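Local coordinates for protein methyl-coenzyme M reductase subunit beta (Methanosarcina barkeri, PDB 1E6Y) that forms part of the nickel F430 enzyme that reduces methyl-coenzyme M with coenzyme B, releasing methane and the mixed heterodisulfide in the last step of methanogenesis, at residues M21-P25 with T26-A30; S217-F220 with E221-G224; L247-D250 with I251-N255; L329-N332 with D333-K337. All coordinates share one frame; numbering follows the deposited sequence.

Interaction 1. Residues M21-P25 with T26-A30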
ATOM      1  N   MET E  21      -8.609  33.879 -18.995  1.00 11.75           N
ATOM      2  CA  MET E  21      -8.485  32.648 -19.777  1.00 12.46           C
ATOM      3  C   MET E  21      -7.065  32.439 -20.296  1.00 12.31           C
ATOM      4  O   MET E  21      -6.634  31.302 -20.496  1.00 11.94           O
ATOM      5  CB  MET E  21      -9.456  32.667 -20.957  1.00 13.80           C
ATOM      6  CG  MET E  21     -10.912  32.549 -20.557  1.00 15.71           C
ATOM      7  SD  MET E  21     -11.276  30.965 -19.780  1.00 17.62           S
ATOM      8  CE  MET E  21     -12.561  31.453 -18.633  1.00 18.13           C
ATOM      9  N   SER E  22      -6.344  33.535 -20.514  1.00 11.84           N
ATOM     10  CA  SER E  22      -4.967  33.464 -20.987  1.00 12.36           C
ATOM     11  C   SER E  22      -4.027  33.026 -19.870  1.00 11.88           C
ATOM     12  O   SER E  22      -2.861  32.726 -20.116  1.00 12.05           O
ATOM     13  CB  SER E  22      -4.522  34.823 -21.534  1.00 13.04           C
ATOM     14  OG  SER E  22      -4.328  35.750 -20.483  1.00 15.78           O
ATOM     15  N   LEU E  23      -4.539  33.018 -18.641  1.00 11.75           N
ATOM     16  CA  LEU E  23      -3.773  32.603 -17.469  1.00 11.46           C
ATOM     17  C   LEU E  23      -3.911  31.110 -17.174  1.00 11.32           C
ATOM     18  O   LEU E  23      -3.252  30.591 -16.272  1.00 11.31           O
ATOM     19  CB  LEU E  23      -4.216  33.409 -16.240  1.00 12.03           C
ATOM     20  CG  LEU E  23      -4.062  34.931 -16.330  1.00 11.78           C
ATOM     21  CD1 LEU E  23      -4.605  35.580 -15.064  1.00 11.98           C
ATOM     22  CD2 LEU E  23      -2.597  35.295 -16.536  1.00 12.35           C
ATOM     23  N   ALA E  24      -4.787  30.430 -17.910  1.00 10.46           N
ATOM     24  CA  ALA E  24      -4.990  28.994 -17.735  1.00 11.06           C
ATOM     25  C   ALA E  24      -3.695  28.236 -18.001  1.00 11.01           C
ATOM     26  O   ALA E  24      -2.997  28.515 -18.978  1.00 11.46           O
ATOM     27  CB  ALA E  24      -6.080  28.501 -18.670  1.00 11.16           C
ATOM     28  N   PRO E  25      -3.357  27.262 -17.137  1.00 10.48           N
ATOM     29  CA  PRO E  25      -2.222  26.365 -17.383  1.00 10.24           C
ATOM     30  C   PRO E  25      -2.256  25.735 -18.777  1.00 10.60           C
ATOM     31  O   PRO E  25      -1.215  25.527 -19.401  1.00 10.96           O
ATOM     32  CB  PRO E  25      -2.363  25.317 -16.281  1.00 10.53           C
ATOM     33  CG  PRO E  25      -2.990  26.079 -15.156  1.00 10.05           C
ATOM     34  CD  PRO E  25      -3.988  26.987 -15.832  1.00 10.03           C
ATOM     35  N   THR E  26      -3.466  25.547 -19.292  1.00 10.77           N
ATOM     36  CA  THR E  26      -3.681  24.914 -20.588  1.00 10.92           C
ATOM     37  C   THR E  26      -3.471  25.867 -21.774  1.00 11.07           C
ATOM     38  O   THR E  26      -3.450  25.430 -22.926  1.00 11.10           O
ATOM     39  CB  THR E  26      -5.101  24.323 -20.668  1.00 11.12           C
ATOM     40  OG1 THR E  26      -6.048  25.299 -20.214  1.00 10.77           O
ATOM     41  CG2 THR E  26      -5.210  23.074 -19.798  1.00 11.30           C
ATOM     42  N   ARG E  27      -3.309  27.159 -21.492  1.00 11.68           N
ATOM     43  CA  ARG E  27      -3.114  28.158 -22.545  1.00 11.96           C
ATOM     44  C   ARG E  27      -1.862  28.994 -22.349  1.00 12.86           C
ATOM     45  O   ARG E  27      -1.314  29.532 -23.321  1.00 13.94           O
ATOM     46  CB  ARG E  27      -4.314  29.128 -22.603  1.00 11.50           C
ATOM     47  CG  ARG E  27      -5.611  28.442 -22.962  1.00 10.32           C
ATOM     48  CD  ARG E  27      -6.777  29.422 -23.182  1.00 10.37           C
ATOM     49  NE  ARG E  27      -8.013  28.643 -23.197  1.00  9.90           N
ATOM     50  CZ  ARG E  27      -8.761  28.425 -22.093  1.00 10.32           C
ATOM     51  NH1 ARG E  27      -9.832  27.665 -22.198  1.00 10.31           N
ATOM     52  NH2 ARG E  27      -8.348  28.994 -20.974  1.00 10.53           N
ATOM     53  N   ASN E  28      -1.452  29.186 -21.099  1.00 12.90           N
ATOM     54  CA  ASN E  28      -0.379  30.129 -20.791  1.00 12.54           C
ATOM     55  C   ASN E  28       1.004  29.526 -21.018  1.00 12.80           C
ATOM     56  O   ASN E  28       1.396  28.573 -20.344  1.00 12.51           O
ATOM     57  CB  ASN E  28      -0.502  30.622 -19.345  1.00 12.52           C
ATOM     58  CG  ASN E  28       0.392  31.814 -19.056  1.00 12.84           C
ATOM     59  OD1 ASN E  28       1.563  31.660 -18.708  1.00 12.43           O
ATOM     60  ND2 ASN E  28      -0.154  33.015 -19.215  1.00 13.23           N
ATOM     61  N   ALA E  29       1.761  30.133 -21.928  1.00 12.21           N
ATOM     62  CA  ALA E  29       3.086  29.643 -22.293  1.00 12.53           C
ATOM     63  C   ALA E  29       4.083  29.704 -21.136  1.00 11.88           C
ATOM     64  O   ALA E  29       4.880  28.784 -20.958  1.00 12.34           O
ATOM     65  CB  ALA E  29       3.622  30.424 -23.493  1.00 12.65           C
ATOM     66  N   ALA E  30       4.019  30.770 -20.339  1.00 11.96           N
ATOM     67  CA  ALA E  30       4.915  30.930 -19.190  1.00 11.66           C
ATOM     68  C   ALA E  30       4.684  29.857 -18.126  1.00 11.46           C
ATOM     69  O   ALA E  30       5.636  29.264 -17.616  1.00 11.41           O
ATOM     70  CB  ALA E  30       4.750  32.320 -18.578  1.00 12.05           C
TER
HETATM   71  O   HOH W   1      -2.001  32.900 -22.734  1.00 25.25           O
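Arg27 and Met21 lie side by side and point the same way. The guanidinium NH2 of Arg27 reaches back to Met21 O at 2.9 Å, and the oxygen meets the edge of the group, near its plane. Met21 SD runs alongside, 3.7 Å from Arg27 NH2. The Arg27 chain is extended from CG to NE, which lets its head reach across the turn. Asn28 leaves roughly at right angles to Arg27. Its CG is anti to the backbone N (chi1 -168°), and this carries ND2 to Ser22 O at 2.9 Å. That bond is nearly straight (164°) and lies in the amide plane. A water also donates to Ser22 O. Between these two side chains Ala24 O takes both Arg27 N and Asn28 N, the latter at 2.7 Å. The turn is gripped by backbone and side chains together. Arg27 NH2 also forms a salt bridge with Glu230, and NH1 bonds Val91 O of the second subunit. Asn28 is the N-cap of helix 29-40, its OD1 accepting from Ile31 N. The turn links the short 3-10 segment after strand 13-19 to that helix, and packs on helices 204-221, 228-241 and 425-429.

Interaction 2. Residues S217-F220 with E221-G224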
ATOM      1  N   SER E 217      -2.531  24.365 -11.723  1.00  9.08           N
ATOM      2  CA  SER E 217      -2.142  23.399 -12.747  1.00  9.10           C
ATOM      3  C   SER E 217      -2.583  21.997 -12.338  1.00  8.83           C
ATOM      4  O   SER E 217      -3.060  21.220 -13.167  1.00  9.36           O
ATOM      5  CB  SER E 217      -0.629  23.427 -12.968  1.00  9.25           C
ATOM      6  OG  SER E 217      -0.229  24.648 -13.564  1.00 10.24           O
ATOM      7  N   GLY E 218      -2.512  21.723 -11.036  1.00  8.43           N
ATOM      8  CA  GLY E 218      -3.040  20.484 -10.494  1.00  8.11           C
ATOM      9  C   GLY E 218      -4.551  20.390 -10.611  1.00  7.88           C
ATOM     10  O   GLY E 218      -5.066  19.399 -11.128  1.00  7.75           O
ATOM     11  N   ILE E 219      -5.261  21.431 -10.177  1.00  8.23           N
ATOM     12  CA  ILE E 219      -6.723  21.462 -10.276  1.00  8.01           C
ATOM     13  C   ILE E 219      -7.181  21.264 -11.723  1.00  8.04           C
ATOM     14  O   ILE E 219      -8.114  20.505 -11.983  1.00  8.92           O
ATOM     15  CB  ILE E 219      -7.304  22.796  -9.737  1.00  7.98           C
ATOM     16  CG1 ILE E 219      -6.870  23.014  -8.282  1.00  8.13           C
ATOM     17  CG2 ILE E 219      -8.827  22.789  -9.837  1.00  9.17           C
ATOM     18  CD1 ILE E 219      -7.279  21.897  -7.331  1.00  9.76           C
ATOM     19  N   PHE E 220      -6.450  21.851 -12.665  1.00  8.42           N
ATOM     20  CA  PHE E 220      -6.753  21.673 -14.080  1.00  8.62           C
ATOM     21  C   PHE E 220      -6.536  20.227 -14.524  1.00  8.49           C
ATOM     22  O   PHE E 220      -7.366  19.660 -15.235  1.00  8.95           O
ATOM     23  CB  PHE E 220      -5.908  22.620 -14.935  1.00  9.11           C
ATOM     24  CG  PHE E 220      -6.555  23.958 -15.175  1.00  9.37           C
ATOM     25  CD1 PHE E 220      -6.726  24.862 -14.133  1.00  9.91           C
ATOM     26  CD2 PHE E 220      -7.013  24.304 -16.443  1.00  9.89           C
ATOM     27  CE1 PHE E 220      -7.347  26.091 -14.346  1.00 10.60           C
ATOM     28  CE2 PHE E 220      -7.633  25.530 -16.668  1.00 10.05           C
ATOM     29  CZ  PHE E 220      -7.801  26.425 -15.619  1.00 10.17           C
ATOM     30  N   GLU E 221      -5.447  19.613 -14.071  1.00  8.89           N
ATOM     31  CA  GLU E 221      -5.167  18.226 -14.435  1.00  7.97           C
ATOM     32  C   GLU E 221      -6.119  17.253 -13.731  1.00  7.76           C
ATOM     33  O   GLU E 221      -6.377  16.156 -14.233  1.00  8.06           O
ATOM     34  CB  GLU E 221      -3.710  17.868 -14.123  1.00  8.19           C
ATOM     35  CG  GLU E 221      -3.242  16.604 -14.840  1.00  9.08           C
ATOM     36  CD  GLU E 221      -1.760  16.313 -14.678  1.00  9.56           C
ATOM     37  OE1 GLU E 221      -1.076  17.007 -13.894  1.00  9.57           O
ATOM     38  OE2 GLU E 221      -1.278  15.377 -15.346  1.00  8.72           O
ATOM     39  N   MET E 222      -6.681  17.688 -12.602  1.00  7.35           N
ATOM     40  CA  MET E 222      -7.704  16.925 -11.876  1.00  7.39           C
ATOM     41  C   MET E 222      -9.066  16.978 -12.567  1.00  7.99           C
ATOM     42  O   MET E 222     -10.006  16.301 -12.149  1.00  7.92           O
ATOM     43  CB  MET E 222      -7.869  17.474 -10.455  1.00  7.69           C
ATOM     44  CG  MET E 222      -6.735  17.158  -9.501  1.00  7.32           C
ATOM     45  SD  MET E 222      -6.774  18.239  -8.066  1.00  8.56           S
ATOM     46  CE  MET E 222      -8.449  17.950  -7.448  1.00  9.25           C
ATOM     47  N   GLY E 223      -9.187  17.836 -13.577  1.00  7.56           N
ATOM     48  CA  GLY E 223     -10.471  18.045 -14.224  1.00  7.90           C
ATOM     49  C   GLY E 223     -11.411  18.863 -13.360  1.00  8.40           C
ATOM     50  O   GLY E 223     -12.632  18.755 -13.488  1.00  8.61           O
ATOM     51  N   GLY E 224     -10.839  19.676 -12.473  1.00  8.39           N
ATOM     52  CA  GLY E 224     -11.633  20.493 -11.575  1.00  8.76           C
ATOM     53  C   GLY E 224     -11.808  21.921 -12.061  1.00  8.39           C
ATOM     54  O   GLY E 224     -12.272  22.786 -11.315  1.00  8.83           O
TER
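Ile219 and Met222 meet on one side of the C-terminal turn of helix 204-221. Ile219 CD1 touches Met222 SD at 3.8 Å, and the two side chains cross at a slant. Met222 CG stands anti to its carbonyl carbon (chi1 -73°), and the chain bends only at its last torsion. This lays CG over Gly218 O, at 3.2 Å, before the sulfur comes to the isoleucine. The other branch of Ile219, CG2, faces the end of the turn and lies 3.7 Å from Gly224 O. Glu221 leaves in a different direction. Its CB rests near Ser217 O, and its backbone N bonds that same oxygen at 3.0 Å. The extended chain then carries the carboxylate to the second subunit, where OE1 and OE2 accept from the backbone N atoms of Ala121 and Asp122. These two bonds hold the buried carboxylate at the subunit interface.

The helix ends in a Schellman motif. Gly223 has positive phi (74°), and its N bonds Phe220 O at 3.1 Å. Gly224 N bonds Ile219 O at 2.9 Å. The chain is so turned out of the helix and into the loop before helix 228-241. Ile219 and Phe220 pack against that next helix, while Ser217 faces helix 29-40 and Pro25 of the loop before it.

Interaction 3. Residues L247-D250 with I251-N255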
ATOM      1  N   LEU E 247      -5.057  44.131  -5.740  1.00 12.61           N
ATOM      2  CA  LEU E 247      -5.975  43.969  -4.615  1.00 12.86           C
ATOM      3  C   LEU E 247      -5.275  43.334  -3.418  1.00 12.47           C
ATOM      4  O   LEU E 247      -5.326  43.868  -2.309  1.00 12.68           O
ATOM      5  CB  LEU E 247      -7.178  43.118  -5.030  1.00 14.66           C
ATOM      6  CG  LEU E 247      -8.334  43.043  -4.030  1.00 16.31           C
ATOM      7  CD1 LEU E 247      -8.910  44.434  -3.803  1.00 18.01           C
ATOM      8  CD2 LEU E 247      -9.410  42.095  -4.547  1.00 17.36           C
ATOM      9  N   LEU E 248      -4.566  42.236  -3.665  1.00 11.26           N
ATOM     10  CA  LEU E 248      -3.813  41.547  -2.622  1.00 11.70           C
ATOM     11  C   LEU E 248      -2.787  42.476  -1.981  1.00 11.63           C
ATOM     12  O   LEU E 248      -2.768  42.641  -0.763  1.00 12.08           O
ATOM     13  CB  LEU E 248      -3.103  40.317  -3.202  1.00 11.30           C
ATOM     14  CG  LEU E 248      -2.098  39.597  -2.293  1.00 11.43           C
ATOM     15  CD1 LEU E 248      -2.814  38.967  -1.104  1.00 12.09           C
ATOM     16  CD2 LEU E 248      -1.363  38.542  -3.094  1.00 11.63           C
ATOM     17  N   TYR E 249      -1.977  43.121  -2.816  1.00 11.55           N
ATOM     18  CA  TYR E 249      -0.945  44.037  -2.346  1.00 12.02           C
ATOM     19  C   TYR E 249      -1.530  45.198  -1.539  1.00 11.89           C
ATOM     20  O   TYR E 249      -1.000  45.557  -0.485  1.00 12.12           O
ATOM     21  CB  TYR E 249      -0.147  44.581  -3.535  1.00 11.87           C
ATOM     22  CG  TYR E 249       0.961  45.529  -3.139  1.00 12.60           C
ATOM     23  CD1 TYR E 249       2.232  45.053  -2.827  1.00 12.77           C
ATOM     24  CD2 TYR E 249       0.721  46.898  -3.021  1.00 13.01           C
ATOM     25  CE1 TYR E 249       3.238  45.914  -2.403  1.00 14.04           C
ATOM     26  CE2 TYR E 249       1.717  47.766  -2.597  1.00 13.78           C
ATOM     27  CZ  TYR E 249       2.973  47.271  -2.289  1.00 14.06           C
ATOM     28  OH  TYR E 249       3.961  48.131  -1.870  1.00 14.79           O
ATOM     29  N   ASP E 250      -2.601  45.798  -2.052  1.00 11.87           N
ATOM     30  CA  ASP E 250      -3.212  46.963  -1.419  1.00 12.47           C
ATOM     31  C   ASP E 250      -3.861  46.625  -0.084  1.00 12.46           C
ATOM     32  O   ASP E 250      -3.760  47.394   0.873  1.00 12.91           O
ATOM     33  CB  ASP E 250      -4.255  47.596  -2.347  1.00 12.50           C
ATOM     34  CG  ASP E 250      -3.630  48.396  -3.479  1.00 13.13           C
ATOM     35  OD1 ASP E 250      -2.406  48.645  -3.457  1.00 13.70           O
ATOM     36  OD2 ASP E 250      -4.374  48.786  -4.400  1.00 13.19           O
ATOM     37  N   ILE E 251      -4.526  45.474  -0.021  1.00 12.32           N
ATOM     38  CA  ILE E 251      -5.166  45.040   1.215  1.00 12.16           C
ATOM     39  C   ILE E 251      -4.117  44.754   2.287  1.00 12.28           C
ATOM     40  O   ILE E 251      -4.267  45.178   3.435  1.00 11.80           O
ATOM     41  CB  ILE E 251      -6.051  43.789   0.984  1.00 12.20           C
ATOM     42  CG1 ILE E 251      -7.269  44.181   0.139  1.00 12.45           C
ATOM     43  CG2 ILE E 251      -6.509  43.201   2.319  1.00 12.01           C
ATOM     44  CD1 ILE E 251      -8.166  43.017  -0.249  1.00 13.15           C
ATOM     45  N   VAL E 252      -3.011  44.132   1.883  1.00 11.79           N
ATOM     46  CA  VAL E 252      -1.906  43.872   2.800  1.00 12.27           C
ATOM     47  C   VAL E 252      -1.287  45.183   3.281  1.00 12.85           C
ATOM     48  O   VAL E 252      -1.101  45.379   4.484  1.00 12.79           O
ATOM     49  CB  VAL E 252      -0.815  42.995   2.131  1.00 11.99           C
ATOM     50  CG1 VAL E 252       0.414  42.893   3.029  1.00 11.79           C
ATOM     51  CG2 VAL E 252      -1.367  41.606   1.854  1.00 12.07           C
ATOM     52  N   LYS E 253      -1.068  46.111   2.354  1.00 13.13           N
ATOM     53  CA  LYS E 253      -0.418  47.373   2.689  1.00 13.59           C
ATOM     54  C   LYS E 253      -1.229  48.215   3.674  1.00 13.75           C
ATOM     55  O   LYS E 253      -0.675  48.762   4.626  1.00 13.35           O
ATOM     56  CB  LYS E 253      -0.136  48.181   1.421  1.00 15.42           C
ATOM     57  CG  LYS E 253       0.709  49.419   1.662  1.00 17.58           C
ATOM     58  CD  LYS E 253       1.020  50.126   0.359  1.00 19.87           C
ATOM     59  CE  LYS E 253       1.504  51.547   0.598  1.00 21.90           C
ATOM     60  NZ  LYS E 253       2.781  51.562   1.360  1.00 23.76           N
ATOM     61  N   GLU E 254      -2.546  48.266   3.487  1.00 13.81           N
ATOM     62  CA  GLU E 254      -3.389  49.080   4.357  1.00 14.55           C
ATOM     63  C   GLU E 254      -3.669  48.425   5.708  1.00 14.58           C
ATOM     64  O   GLU E 254      -4.198  49.067   6.617  1.00 15.31           O
ATOM     65  CB  GLU E 254      -4.704  49.434   3.657  1.00 15.98           C
ATOM     66  CG  GLU E 254      -5.683  48.281   3.476  1.00 17.04           C
ATOM     67  CD  GLU E 254      -6.887  48.669   2.627  1.00 18.83           C
ATOM     68  OE1 GLU E 254      -7.825  47.855   2.520  1.00 18.70           O
ATOM     69  OE2 GLU E 254      -6.892  49.777   2.047  1.00 18.99           O
ATOM     70  N   ASN E 255      -3.291  47.154   5.839  1.00 14.24           N
ATOM     71  CA  ASN E 255      -3.426  46.432   7.104  1.00 13.68           C
ATOM     72  C   ASN E 255      -2.066  46.065   7.698  1.00 14.14           C
ATOM     73  O   ASN E 255      -1.992  45.391   8.723  1.00 14.29           O
ATOM     74  CB  ASN E 255      -4.248  45.157   6.897  1.00 12.89           C
ATOM     75  CG  ASN E 255      -5.728  45.435   6.731  1.00 12.93           C
ATOM     76  OD1 ASN E 255      -6.439  45.672   7.707  1.00 13.29           O
ATOM     77  ND2 ASN E 255      -6.211  45.363   5.495  1.00 11.90           N
TER
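Leu247 and Ile251 form an i to i+4 side-chain contact within helix 247-255, near the interface with the gamma subunit. Three such pairs follow one another along this short helix. Leu247 and Ile251 lie side by side and point the same way, with Leu247 CG 3.8 Å from Ile251 CD1. Ile251 CG1 is anti to the carbonyl carbon (chi1 -69°), which brings it over Leu247 O at 3.1 Å. Leu248 CD1 and Val252 CG2 make a looser apolar pair at 4.2 Å. Both residues pack on helix 296-318. Tyr249 and Lys253 make the third pair. Their side chains also run in parallel, and the methylene CD of Lys253 sits 3.8 Å from Tyr249 CE2, oblique to the ring. Asn69 of the gamma subunit packs on both residues.

Regular backbone bonds tie the turns together, from Ile251 N to Leu247 O through Glu254 N to Asp250 O. Near the C-terminal end the amide of Asn255 folds back, and its ND2 donates to Ile251 O at 2.8 Å. This bond is close to straight (166°). Asn255 OD1 meets Thr263 of helix 261-274.

Glu254 CG lies between its backbone N and carbonyl carbon, which sets it 3.4 Å from Asp250 O. Its OE1 forms a salt bridge with Arg270 and a hydrogen bond with Ser267 OG, and OE2 a salt bridge with Arg271, all of helix 261-274. The helix thus combines an apolar side, a tyrosine running beside an aliphatic lysine stem, and a polar end. Two arginines would probably keep Glu254 ionised, and so bind this helix to the next by charge.

Interaction 4. Residues L329-N332 with D333-K337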
ATOM      1  N   LEU E 329      -8.402  29.547   8.779  1.00  8.92           N
ATOM      2  CA  LEU E 329      -9.633  29.159   9.465  1.00  8.70           C
ATOM      3  C   LEU E 329     -10.455  30.394   9.813  1.00  9.19           C
ATOM      4  O   LEU E 329     -11.589  30.552   9.354  1.00  9.10           O
ATOM      5  CB  LEU E 329      -9.303  28.384  10.746  1.00  9.06           C
ATOM      6  CG  LEU E 329     -10.323  27.369  11.286  1.00  9.43           C
ATOM      7  CD1 LEU E 329      -9.706  26.650  12.476  1.00 10.16           C
ATOM      8  CD2 LEU E 329     -11.623  28.046  11.699  1.00 11.10           C
ATOM      9  N   TYR E 330      -9.850  31.300  10.572  1.00  9.18           N
ATOM     10  CA  TYR E 330     -10.599  32.389  11.171  1.00  9.21           C
ATOM     11  C   TYR E 330     -10.914  33.550  10.249  1.00  9.17           C
ATOM     12  O   TYR E 330     -11.969  34.163  10.388  1.00  8.99           O
ATOM     13  CB  TYR E 330      -9.900  32.867  12.443  1.00  9.46           C
ATOM     14  CG  TYR E 330     -10.057  31.865  13.558  1.00 10.03           C
ATOM     15  CD1 TYR E 330      -8.987  31.065  13.951  1.00  9.82           C
ATOM     16  CD2 TYR E 330     -11.326  31.543  14.033  1.00 10.82           C
ATOM     17  CE1 TYR E 330      -9.183  29.951  14.766  1.00 10.37           C
ATOM     18  CE2 TYR E 330     -11.533  30.436  14.842  1.00 11.00           C
ATOM     19  CZ  TYR E 330     -10.465  29.638  15.195  1.00 10.63           C
ATOM     20  OH  TYR E 330     -10.701  28.477  15.891  1.00 10.37           O
ATOM     21  N   PHE E 331     -10.086  33.773   9.230  1.00  9.64           N
ATOM     22  CA  PHE E 331     -10.433  34.789   8.238  1.00  9.40           C
ATOM     23  C   PHE E 331     -11.774  34.438   7.609  1.00 10.11           C
ATOM     24  O   PHE E 331     -12.667  35.284   7.514  1.00 10.82           O
ATOM     25  CB  PHE E 331      -9.374  34.905   7.133  1.00  9.70           C
ATOM     26  CG  PHE E 331      -9.811  35.779   5.987  1.00 10.10           C
ATOM     27  CD1 PHE E 331      -9.836  37.164   6.130  1.00 11.42           C
ATOM     28  CD2 PHE E 331     -10.375  35.215   4.845  1.00 10.97           C
ATOM     29  CE1 PHE E 331     -10.439  37.975   5.164  1.00 11.35           C
ATOM     30  CE2 PHE E 331     -10.980  36.017   3.874  1.00 11.53           C
ATOM     31  CZ  PHE E 331     -11.014  37.399   4.037  1.00 11.33           C
ATOM     32  N   ASN E 332     -11.915  33.175   7.208  1.00  9.89           N
ATOM     33  CA  ASN E 332     -13.106  32.720   6.507  1.00  9.40           C
ATOM     34  C   ASN E 332     -14.294  32.511   7.435  1.00  9.74           C
ATOM     35  O   ASN E 332     -15.424  32.859   7.091  1.00 10.30           O
ATOM     36  CB  ASN E 332     -12.795  31.436   5.740  1.00  9.17           C
ATOM     37  CG  ASN E 332     -11.978  31.705   4.498  1.00  9.05           C
ATOM     38  OD1 ASN E 332     -12.477  32.286   3.538  1.00  8.79           O
ATOM     39  ND2 ASN E 332     -10.684  31.416   4.565  1.00  9.09           N
ATOM     40  N   ASP E 333     -14.025  31.983   8.627  1.00 10.80           N
ATOM     41  CA  ASP E 333     -15.043  31.828   9.662  1.00 10.49           C
ATOM     42  C   ASP E 333     -15.654  33.186  10.017  1.00 10.48           C
ATOM     43  O   ASP E 333     -16.871  33.366   9.943  1.00 10.16           O
ATOM     44  CB  ASP E 333     -14.414  31.185  10.904  1.00  9.82           C
ATOM     45  CG  ASP E 333     -15.442  30.693  11.917  1.00 10.38           C
ATOM     46  OD1 ASP E 333     -16.662  30.837  11.687  1.00 10.68           O
ATOM     47  OD2 ASP E 333     -15.018  30.149  12.956  1.00 10.31           O
ATOM     48  N   ILE E 334     -14.793  34.154  10.319  1.00 10.34           N
ATOM     49  CA  ILE E 334     -15.238  35.485  10.726  1.00 10.41           C
ATOM     50  C   ILE E 334     -15.850  36.261   9.554  1.00 10.91           C
ATOM     51  O   ILE E 334     -16.798  37.027   9.743  1.00 11.36           O
ATOM     52  CB  ILE E 334     -14.074  36.309  11.337  1.00 11.02           C
ATOM     53  CG1 ILE E 334     -13.526  35.601  12.575  1.00 10.95           C
ATOM     54  CG2 ILE E 334     -14.560  37.697  11.739  1.00 11.21           C
ATOM     55  CD1 ILE E 334     -12.234  36.205  13.092  1.00 11.77           C
ATOM     56  N   LEU E 335     -15.351  36.012   8.344  1.00 10.58           N
ATOM     57  CA  LEU E 335     -15.919  36.614   7.139  1.00 10.37           C
ATOM     58  C   LEU E 335     -17.372  36.195   6.951  1.00 10.60           C
ATOM     59  O   LEU E 335     -18.219  37.020   6.600  1.00 11.37           O
ATOM     60  CB  LEU E 335     -15.110  36.214   5.899  1.00 10.64           C
ATOM     61  CG  LEU E 335     -15.581  36.782   4.555  1.00 11.16           C
ATOM     62  CD1 LEU E 335     -15.450  38.295   4.562  1.00 11.45           C
ATOM     63  CD2 LEU E 335     -14.762  36.181   3.424  1.00 11.10           C
ATOM     64  N   GLU E 336     -17.656  34.913   7.176  1.00  9.95           N
ATOM     65  CA  GLU E 336     -19.020  34.412   7.061  1.00  9.36           C
ATOM     66  C   GLU E 336     -19.921  35.045   8.115  1.00  9.99           C
ATOM     67  O   GLU E 336     -21.063  35.407   7.831  1.00 10.22           O
ATOM     68  CB  GLU E 336     -19.054  32.888   7.210  1.00  8.94           C
ATOM     69  CG  GLU E 336     -18.413  32.125   6.055  1.00  9.54           C
ATOM     70  CD  GLU E 336     -18.745  30.642   6.069  1.00  9.99           C
ATOM     71  OE1 GLU E 336     -19.143  30.127   7.135  1.00 10.14           O
ATOM     72  OE2 GLU E 336     -18.582  29.983   5.022  1.00 10.17           O
ATOM     73  N   LYS E 337     -19.397  35.176   9.331  1.00 10.42           N
ATOM     74  CA  LYS E 337     -20.159  35.755  10.434  1.00 10.91           C
ATOM     75  C   LYS E 337     -20.369  37.255  10.263  1.00 11.00           C
ATOM     76  O   LYS E 337     -21.379  37.803  10.706  1.00 11.03           O
ATOM     77  CB  LYS E 337     -19.466  35.454  11.764  1.00 11.42           C
ATOM     78  CG  LYS E 337     -19.718  34.035  12.240  1.00 11.97           C
ATOM     79  CD  LYS E 337     -18.802  33.623  13.370  1.00 12.79           C
ATOM     80  CE  LYS E 337     -19.240  32.279  13.943  1.00 13.00           C
ATOM     81  NZ  LYS E 337     -19.286  31.198  12.910  1.00 12.55           N
TER
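The Tyr330 ring and the carboxylate of Asp333 lie alongside each other, their planes 29° apart. Asp333 OD2 comes 4.0 Å from Tyr330 CE2, in an oblique position. Leu329 CD2 sits over one face of the Tyr330 ring, 3.9 Å above the plane and offset toward the rim. The Phe331 ring has Asn332 ND2 at its edge, in plane. That ND2 donates to Leu328 O and Thr307 OG1, and Asn332 OD1 accepts from Cys344 N. Leu335 CD2 approaches Phe331 CE2 obliquely at 3.8 Å. One helical turn apart and both with CG anti to the backbone N (chi1 171° for Phe331), these two side chains run the same way, toward helices 261-274 and 296-318. Ile334 CD1 meets Tyr330 CB at 4.1 Å.

Lys337 NZ reaches Asp333 OD1 at 2.9 Å in a salt bridge, on the syn side of the carboxylate. Asp333 OD2 is bound by Tyr103 of the gamma subunit and by a basic side chain of another protein chain. Tyr330 OH bonds Thr116 of the gamma subunit. With these partners the buried Asp333 is probably kept ionised, and its charge is shared between the helix and neighbouring chains.

In the fold
Interaction 1 and interaction 2 touch directly. Pro25 CG packs on Ser217 OG at 3.5 Å, and Ala24 CB lies 3.9 Å from Phe220 CE2. Both also meet the second subunit, so the turn before helix 29-40 and the end of helix 204-221 share one interface. Interactions 3 and 4 lie on another part of the chain, their centres about 18 Å apart and their nearest atoms about 7 Å apart. Helices 261-274 and 296-318 pack on both, and both meet the gamma subunit. None is in the active site. Interaction 4 is not in contact with it: the Leu329 side chain is about 11 Å from bound coenzyme M, and that of Tyr330 about 12 Å from F430.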